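Local coordinates for protein PadR family transcriptional regulator (Streptococcus pneumoniae, PDB 5ZQH) that probably binds operator DNA as a dimer through a winged helix-turn-helix domain and regulates transcription as a PadR-family factor, at residues A[45-48]-A[49-53]; A[3-6]-A[7-11]; A[17-20]-A[21-24]. All blocks are in the same frame, centred on the assembly; numbering follows the deposited sequence.

Contact 1: residues A[45-48]-A[49-53]; sequences YPLL and QKLEK
Helix 45-53 is the third helix of the winged helix-turn-helix domain and, by its place between helix 24-34 and the two-stranded wing, probably corresponds to the recognition helix of PadR proteins, which as a rule enters the major groove of DNA. Tyr-45 to Leu-48 form one turn and Gln-49 to Lys-53 the next, joined by four consecutive i to i+4 bonds. The straightest is Leu-51 N to Leu-47 O, 3.0 Å with an N-H...O angle of 171°, while Lys-50 N bonds to Pro-46 O at 3.0 Å. Leucines make the inner face. Leu-47, whose CG lies anti to its own N (chi1 173°), carries CD1 forward along the helix until it meets Leu-51 CD1 at 3.9 Å, the two branched ends crossing at a slant. Leu-51 also lays both methyls over the Leu-47 carbonyl, CD2 being 3.7 Å from Leu-47 O. Leu-48 points away from the following turn and buries its branches against Val-13 and Ile-17 of helix 3-19 and Phe-73 of strand 69-75. Glu-52 sits at the border with that strand, against Phe-73, and has a long, weak ion pair with Lys-71. Gln-49 and Lys-50 lie on the outer face. Lys-50 bends at its third and fourth torsions, which brings Lys-50 NZ to 4.0 Å from Leu-47 CD1. Gln-49 bends at its second torsion toward Tyr-45, its amide plane 64° from that of the ring, and Gln-49 OE1 comes to the ring edge, 4.2 Å from Tyr-45 CD1.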
loop_
_atom_site.group_PDB
_atom_site.type_symbol
_atom_site.label_atom_id
_atom_site.label_comp_id
_atom_site.label_asym_id
_atom_site.label_seq_id
_atom_site.Cartn_x
_atom_site.Cartn_y
_atom_site.Cartn_z
ATOM N N TYR A 45 -9.197 -9.437 12.707
ATOM C CA TYR A 45 -10.519 -10.013 12.448
ATOM C C TYR A 45 -11.495 -9.079 11.692
ATOM O O TYR A 45 -12.317 -9.586 10.924
ATOM C CB TYR A 45 -11.164 -10.583 13.719
ATOM C CG TYR A 45 -11.893 -11.893 13.493
ATOM C CD1 TYR A 45 -13.169 -11.917 12.926
ATOM C CD2 TYR A 45 -11.305 -13.110 13.844
ATOM C CE1 TYR A 45 -13.840 -13.116 12.706
ATOM C CE2 TYR A 45 -11.963 -14.314 13.630
ATOM C CZ TYR A 45 -13.238 -14.311 13.056
ATOM O OH TYR A 45 -13.911 -15.495 12.839
ATOM N N PRO A 46 -11.420 -7.734 11.901
ATOM C CA PRO A 46 -12.150 -6.832 10.990
ATOM C C PRO A 46 -11.811 -7.019 9.506
ATOM O O PRO A 46 -12.723 -6.986 8.666
ATOM C CB PRO A 46 -11.728 -5.441 11.464
ATOM C CG PRO A 46 -11.492 -5.618 12.915
ATOM C CD PRO A 46 -10.921 -6.998 13.083
ATOM N N LEU A 47 -10.522 -7.220 9.197
ATOM C CA LEU A 47 -10.070 -7.536 7.836
ATOM C C LEU A 47 -10.611 -8.889 7.337
ATOM O O LEU A 47 -11.104 -8.982 6.204
ATOM C CB LEU A 47 -8.537 -7.471 7.732
ATOM C CG LEU A 47 -7.818 -7.924 6.450
ATOM C CD1 LEU A 47 -8.147 -7.015 5.269
ATOM C CD2 LEU A 47 -6.315 -7.998 6.681
ATOM N N LEU A 48 -10.533 -9.917 8.185
ATOM C CA LEU A 48 -11.103 -11.231 7.883
ATOM C C LEU A 48 -12.607 -11.150 7.640
ATOM O O LEU A 48 -13.121 -11.810 6.737
ATOM C CB LEU A 48 -10.794 -12.249 8.991
ATOM C CG LEU A 48 -9.345 -12.696 9.240
ATOM C CD1 LEU A 48 -9.278 -13.566 10.492
ATOM C CD2 LEU A 48 -8.753 -13.434 8.047
ATOM N N GLN A 49 -13.291 -10.328 8.439
ATOM C CA GLN A 49 -14.727 -10.066 8.304
ATOM C C GLN A 49 -15.061 -9.466 6.930
ATOM O O GLN A 49 -16.024 -9.892 6.290
ATOM C CB GLN A 49 -15.196 -9.124 9.418
ATOM C CG GLN A 49 -16.647 -9.287 9.843
ATOM C CD GLN A 49 -16.796 -9.707 11.295
ATOM O OE1 GLN A 49 -16.166 -9.136 12.195
ATOM N NE2 GLN A 49 -17.646 -10.696 11.537
ATOM N N LYS A 50 -14.246 -8.493 6.497
ATOM C CA LYS A 50 -14.401 -7.796 5.220
ATOM C C LYS A 50 -14.230 -8.731 4.024
ATOM O O LYS A 50 -15.067 -8.731 3.119
ATOM C CB LYS A 50 -13.437 -6.609 5.130
ATOM C CG LYS A 50 -13.693 -5.656 3.962
ATOM C CD LYS A 50 -12.899 -4.365 4.102
ATOM C CE LYS A 50 -11.487 -4.497 3.554
ATOM N NZ LYS A 50 -10.479 -3.881 4.465
ATOM N N LEU A 51 -13.148 -9.514 4.043
ATOM C CA LEU A 51 -12.828 -10.508 3.021
ATOM C C LEU A 51 -13.897 -11.599 2.882
ATOM O O LEU A 51 -14.230 -11.988 1.766
ATOM C CB LEU A 51 -11.468 -11.146 3.332
ATOM C CG LEU A 51 -10.083 -10.650 2.880
ATOM C CD1 LEU A 51 -9.974 -9.161 2.566
ATOM C CD2 LEU A 51 -9.072 -11.046 3.947
ATOM N N GLU A 52 -14.430 -12.089 4.006
ATOM C CA GLU A 52 -15.505 -13.099 3.982
ATOM C C GLU A 52 -16.791 -12.546 3.352
ATOM O O GLU A 52 -17.411 -13.206 2.510
ATOM C CB GLU A 52 -15.786 -13.661 5.387
ATOM C CG GLU A 52 -16.675 -14.906 5.389
ATOM C CD GLU A 52 -17.113 -15.375 6.774
ATOM O OE1 GLU A 52 -16.834 -14.690 7.789
ATOM O OE2 GLU A 52 -17.751 -16.454 6.850
ATOM N N LYS A 53 -17.168 -11.336 3.766
ATOM C CA LYS A 53 -18.334 -10.619 3.238
ATOM C C LYS A 53 -18.154 -10.262 1.750
ATOM O O LYS A 53 -19.111 -10.338 0.972
ATOM C CB LYS A 53 -18.644 -9.396 4.132
ATOM C CG LYS A 53 -19.762 -8.467 3.671
ATOM C CD LYS A 53 -19.151 -7.181 3.131
ATOM C CE LYS A 53 -19.830 -6.698 1.861
ATOM N NZ LYS A 53 -18.935 -5.754 1.132
#

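Contact 2: residues A[3-6]-A[7-11]; sequences QLLK and GVLEG
Gln-3 to Lys-6 and Gly-7 to Gly-11 are successive turns near the start of helix 3-19, and four i to i+4 backbone bonds join them. Leu-9 N to Leu-5 O is the straightest, 3.1 Å with an N-H...O angle of 174°; Val-8 N gives Leu-4 O a bond of 3.0 Å at 153°. On the same face of the helix the side chains of Leu-5 and Leu-9 meet: Leu-5 CD1 touches Leu-9 CD2 at 3.7 Å. A chi1 of only 33° swings Leu-9 back over the preceding turn and sets CD2 3.3 Å from Leu-5 O, so that Leu-9 CD2 touches both the Leu-5 methyl and the Leu-5 carbonyl oxygen. Around the helix, Leu-4 CD1 lies 4.2 Å from Val-8 CG2, the valine branch that sits beside its own N and over the Leu-4 carbonyl. These two apolar pairs belong to the amino-terminal helix that PadR proteins use in dimerisation; here Leu-5 packs on Leu-93 and Val-8 on Val-97 of the second subunit. Gly-7 N, on a buried residue, bonds to Gln-3 O. Lys-6 runs out extended beyond CG, its NZ weakly bonded to Glu-1 O, whereas Glu-10 keeps CB 3.4 Å from Lys-6 O and packs against Leu-47, Leu-51 and Trp-56.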
loop_
_atom_site.group_PDB
_atom_site.type_symbol
_atom_site.label_atom_id
_atom_site.label_comp_id
_atom_site.label_asym_id
_atom_site.label_seq_id
_atom_site.Cartn_x
_atom_site.Cartn_y
_atom_site.Cartn_z
ATOM N N GLN A 3 -2.695 3.764 4.133
ATOM C CA GLN A 3 -3.210 3.026 2.968
ATOM C C GLN A 3 -2.259 1.931 2.497
ATOM O O GLN A 3 -2.705 0.835 2.136
ATOM C CB GLN A 3 -3.518 3.970 1.805
ATOM C CG GLN A 3 -4.828 4.732 1.932
ATOM C CD GLN A 3 -4.983 5.802 0.864
ATOM O OE1 GLN A 3 -4.125 6.678 0.706
ATOM N NE2 GLN A 3 -6.085 5.740 0.127
ATOM N N LEU A 4 -0.960 2.241 2.506
ATOM C CA LEU A 4 0.093 1.279 2.173
ATOM C C LEU A 4 0.067 0.058 3.098
ATOM O O LEU A 4 0.059 -1.081 2.617
ATOM C CB LEU A 4 1.479 1.952 2.176
ATOM C CG LEU A 4 2.767 1.113 2.122
ATOM C CD1 LEU A 4 2.930 0.331 0.821
ATOM C CD2 LEU A 4 3.977 2.001 2.374
ATOM N N LEU A 5 0.038 0.312 4.411
ATOM C CA LEU A 5 0.026 -0.742 5.424
ATOM C C LEU A 5 -1.172 -1.675 5.267
ATOM O O LEU A 5 -1.005 -2.895 5.280
ATOM C CB LEU A 5 0.114 -0.159 6.852
ATOM C CG LEU A 5 0.237 -1.097 8.072
ATOM C CD1 LEU A 5 1.443 -2.025 7.983
ATOM C CD2 LEU A 5 0.287 -0.304 9.372
ATOM N N LYS A 6 -2.360 -1.089 5.095
ATOM C CA LYS A 6 -3.606 -1.836 4.868
ATOM C C LYS A 6 -3.539 -2.719 3.624
ATOM O O LYS A 6 -3.974 -3.869 3.657
ATOM C CB LYS A 6 -4.804 -0.885 4.777
ATOM C CG LYS A 6 -5.371 -0.477 6.121
ATOM C CD LYS A 6 -6.063 0.875 6.037
ATOM C CE LYS A 6 -6.751 1.215 7.350
ATOM N NZ LYS A 6 -7.268 2.612 7.352
ATOM N N GLY A 7 -2.980 -2.175 2.545
ATOM C CA GLY A 7 -2.786 -2.907 1.297
ATOM C C GLY A 7 -1.876 -4.109 1.466
ATOM O O GLY A 7 -2.162 -5.183 0.927
ATOM N N VAL A 8 -0.796 -3.927 2.232
ATOM C CA VAL A 8 0.174 -5.000 2.485
ATOM C C VAL A 8 -0.436 -6.146 3.313
ATOM O O VAL A 8 -0.385 -7.306 2.861
ATOM C CB VAL A 8 1.524 -4.481 3.054
ATOM C CG1 VAL A 8 2.399 -5.624 3.555
ATOM C CG2 VAL A 8 2.274 -3.689 1.992
ATOM N N LEU A 9 -1.020 -5.842 4.483
ATOM C CA LEU A 9 -1.658 -6.909 5.280
ATOM C C LEU A 9 -2.824 -7.613 4.594
ATOM O O LEU A 9 -3.038 -8.799 4.850
ATOM C CB LEU A 9 -1.979 -6.566 6.753
ATOM C CG LEU A 9 -2.377 -5.249 7.404
ATOM C CD1 LEU A 9 -3.465 -5.473 8.452
ATOM C CD2 LEU A 9 -1.148 -4.664 8.068
ATOM N N GLU A 10 -3.550 -6.906 3.723
ATOM C CA GLU A 10 -4.602 -7.549 2.929
ATOM C C GLU A 10 -4.005 -8.663 2.077
ATOM O O GLU A 10 -4.397 -9.821 2.216
ATOM C CB GLU A 10 -5.371 -6.560 2.054
ATOM C CG GLU A 10 -6.660 -7.162 1.510
ATOM C CD GLU A 10 -7.293 -6.337 0.409
ATOM O OE1 GLU A 10 -6.795 -6.388 -0.738
ATOM O OE2 GLU A 10 -8.307 -5.654 0.691
ATOM N N GLY A 11 -3.047 -8.291 1.225
ATOM C CA GLY A 11 -2.286 -9.228 0.400
ATOM C C GLY A 11 -1.633 -10.355 1.176
ATOM O O GLY A 11 -1.744 -11.517 0.778
#

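Contact 3: residues A[17-20]-A[21-24]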
loop_
_atom_site.group_PDB
_atom_site.type_symbol
_atom_site.label_atom_id
_atom_site.label_comp_id
_atom_site.label_asym_id
_atom_site.label_seq_id
_atom_site.Cartn_x
_atom_site.Cartn_y
_atom_site.Cartn_z
ATOM N N ILE A 17 -3.699 -17.495 3.820
ATOM C CA ILE A 17 -4.917 -18.307 3.679
ATOM C C ILE A 17 -4.834 -19.230 2.448
ATOM O O ILE A 17 -5.339 -20.358 2.476
ATOM C CB ILE A 17 -6.179 -17.402 3.663
ATOM C CG1 ILE A 17 -6.475 -16.882 5.072
ATOM C CG2 ILE A 17 -7.408 -18.120 3.124
ATOM C CD1 ILE A 17 -7.272 -15.590 5.108
ATOM N N GLY A 18 -4.182 -18.747 1.391
ATOM C CA GLY A 18 -3.886 -19.544 0.193
ATOM C C GLY A 18 -2.919 -20.700 0.399
ATOM O O GLY A 18 -3.159 -21.801 -0.110
ATOM N N GLN A 19 -1.832 -20.444 1.136
ATOM C CA GLN A 19 -0.812 -21.457 1.454
ATOM C C GLN A 19 -1.401 -22.589 2.290
ATOM O O GLN A 19 -1.238 -23.768 1.965
ATOM C CB GLN A 19 0.350 -20.844 2.241
ATOM C CG GLN A 19 1.135 -19.731 1.559
ATOM C CD GLN A 19 2.108 -19.039 2.512
ATOM O OE1 GLN A 19 2.402 -19.551 3.606
ATOM N NE2 GLN A 19 2.615 -17.874 2.103
ATOM N N LYS A 20 -2.075 -22.206 3.375
ATOM C CA LYS A 20 -2.702 -23.137 4.303
ATOM C C LYS A 20 -3.970 -22.523 4.896
ATOM O O LYS A 20 -3.968 -21.388 5.380
ATOM C CB LYS A 20 -1.727 -23.533 5.418
ATOM C CG LYS A 20 -2.170 -24.732 6.239
ATOM C CD LYS A 20 -1.587 -24.676 7.641
ATOM C CE LYS A 20 -2.316 -25.617 8.595
ATOM N NZ LYS A 20 -3.669 -25.130 9.015
ATOM N N GLU A 21 -5.046 -23.301 4.826
ATOM C CA GLU A 21 -6.324 -23.026 5.472
ATOM C C GLU A 21 -6.101 -22.746 6.969
ATOM O O GLU A 21 -5.621 -23.621 7.702
ATOM C CB GLU A 21 -7.207 -24.258 5.276
ATOM C CG GLU A 21 -8.700 -24.034 5.392
ATOM C CD GLU A 21 -9.499 -25.258 4.984
ATOM O OE1 GLU A 21 -9.123 -25.915 3.979
ATOM O OE2 GLU A 21 -10.505 -25.564 5.673
ATOM N N ARG A 22 -6.427 -21.526 7.405
ATOM C CA ARG A 22 -6.136 -21.071 8.777
ATOM C C ARG A 22 -7.329 -20.436 9.488
ATOM O O ARG A 22 -8.150 -19.771 8.849
ATOM C CB ARG A 22 -4.981 -20.066 8.766
ATOM C CG ARG A 22 -3.596 -20.693 8.744
ATOM C CD ARG A 22 -2.523 -19.657 9.041
ATOM N NE ARG A 22 -1.177 -20.210 8.907
ATOM C CZ ARG A 22 -0.427 -20.152 7.807
ATOM N NH1 ARG A 22 -0.866 -19.560 6.698
ATOM N NH2 ARG A 22 0.781 -20.698 7.820
ATOM N N TYR A 23 -7.410 -20.632 10.807
ATOM C CA TYR A 23 -8.382 -19.908 11.638
ATOM C C TYR A 23 -7.790 -18.630 12.255
ATOM O O TYR A 23 -6.567 -18.463 12.291
ATOM C CB TYR A 23 -9.084 -20.817 12.675
ATOM C CG TYR A 23 -8.242 -21.410 13.790
ATOM C CD1 TYR A 23 -8.045 -20.721 14.993
ATOM C CD2 TYR A 23 -7.687 -22.689 13.665
ATOM C CE1 TYR A 23 -7.288 -21.273 16.024
ATOM C CE2 TYR A 23 -6.935 -23.255 14.695
ATOM C CZ TYR A 23 -6.733 -22.542 15.867
ATOM O OH TYR A 23 -5.988 -23.096 16.882
ATOM N N GLY A 24 -8.674 -17.741 12.713
ATOM C CA GLY A 24 -8.337 -16.403 13.217
ATOM C C GLY A 24 -7.147 -16.260 14.153
ATOM O O GLY A 24 -6.295 -15.402 13.934
#
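Ile-17, in the last turn of helix 3-19, has its carbonyl 3.8 Å from Glu-21 N (measured from Ile-17 O), while its side chain is buried against Leu-27 and Leu-75. Two residues on, Gln-19 brings OE1 to the edge of the Arg-22 guanidinium, near its plane but a loose 4.5 Å from NH1; its NE2 is hydrogen-bonded to Asp-15. Lys-20 leaves the helical conformation. Its chain runs out past the Glu-21 peptide and bends at the last torsion (chi4 -74°), and Lys-20 NZ donates a hydrogen bond of 2.8 Å to Glu-21 O, the one such bond between the segments, NZ lying 22° out of the carbonyl plane. Lys-20 CB lies over one face of the Arg-22 guanidinium, offset toward its rim. The arginine, extended from CG to NE, also passes the lysine carbonyl, with CG 3.5 Å from Lys-20 O. Glu-21 points its carboxylate elsewhere, into a salt bridge with Arg-62 of strand 57-63. This is the turn from helix 3-19 into the short, weakly bonded strand 22-23, at one edge of the winged-helix sheet, where Arg-22 pairs through its backbone with Phe-73 of strand 69-75 and rests its side chain on Leu-27 and Thr-30 of helix 24-34.

Overall arrangement
Along the chain, contact 2 comes first, then contact 3, then contact 1. Contacts 2 and 3 occupy the two ends of helix 3-19, their centres 18 Å apart on opposite sides of the chain's centre and their nearest atoms about 7 Å apart. Contact 1, on helix 45-53, touches both: its centre is 14 Å from that of contact 2, where Leu-47 packs on the Leu-9 carbonyl, and 13 Å from that of contact 3, where Tyr-45 and Leu-48 meet Gly-24. Helix 3-19 runs from the subunit interface to the turn that leads into strand 22-23, with the probable DNA-reading helix packed against it, and so links the dimer interface to the probable DNA-binding part.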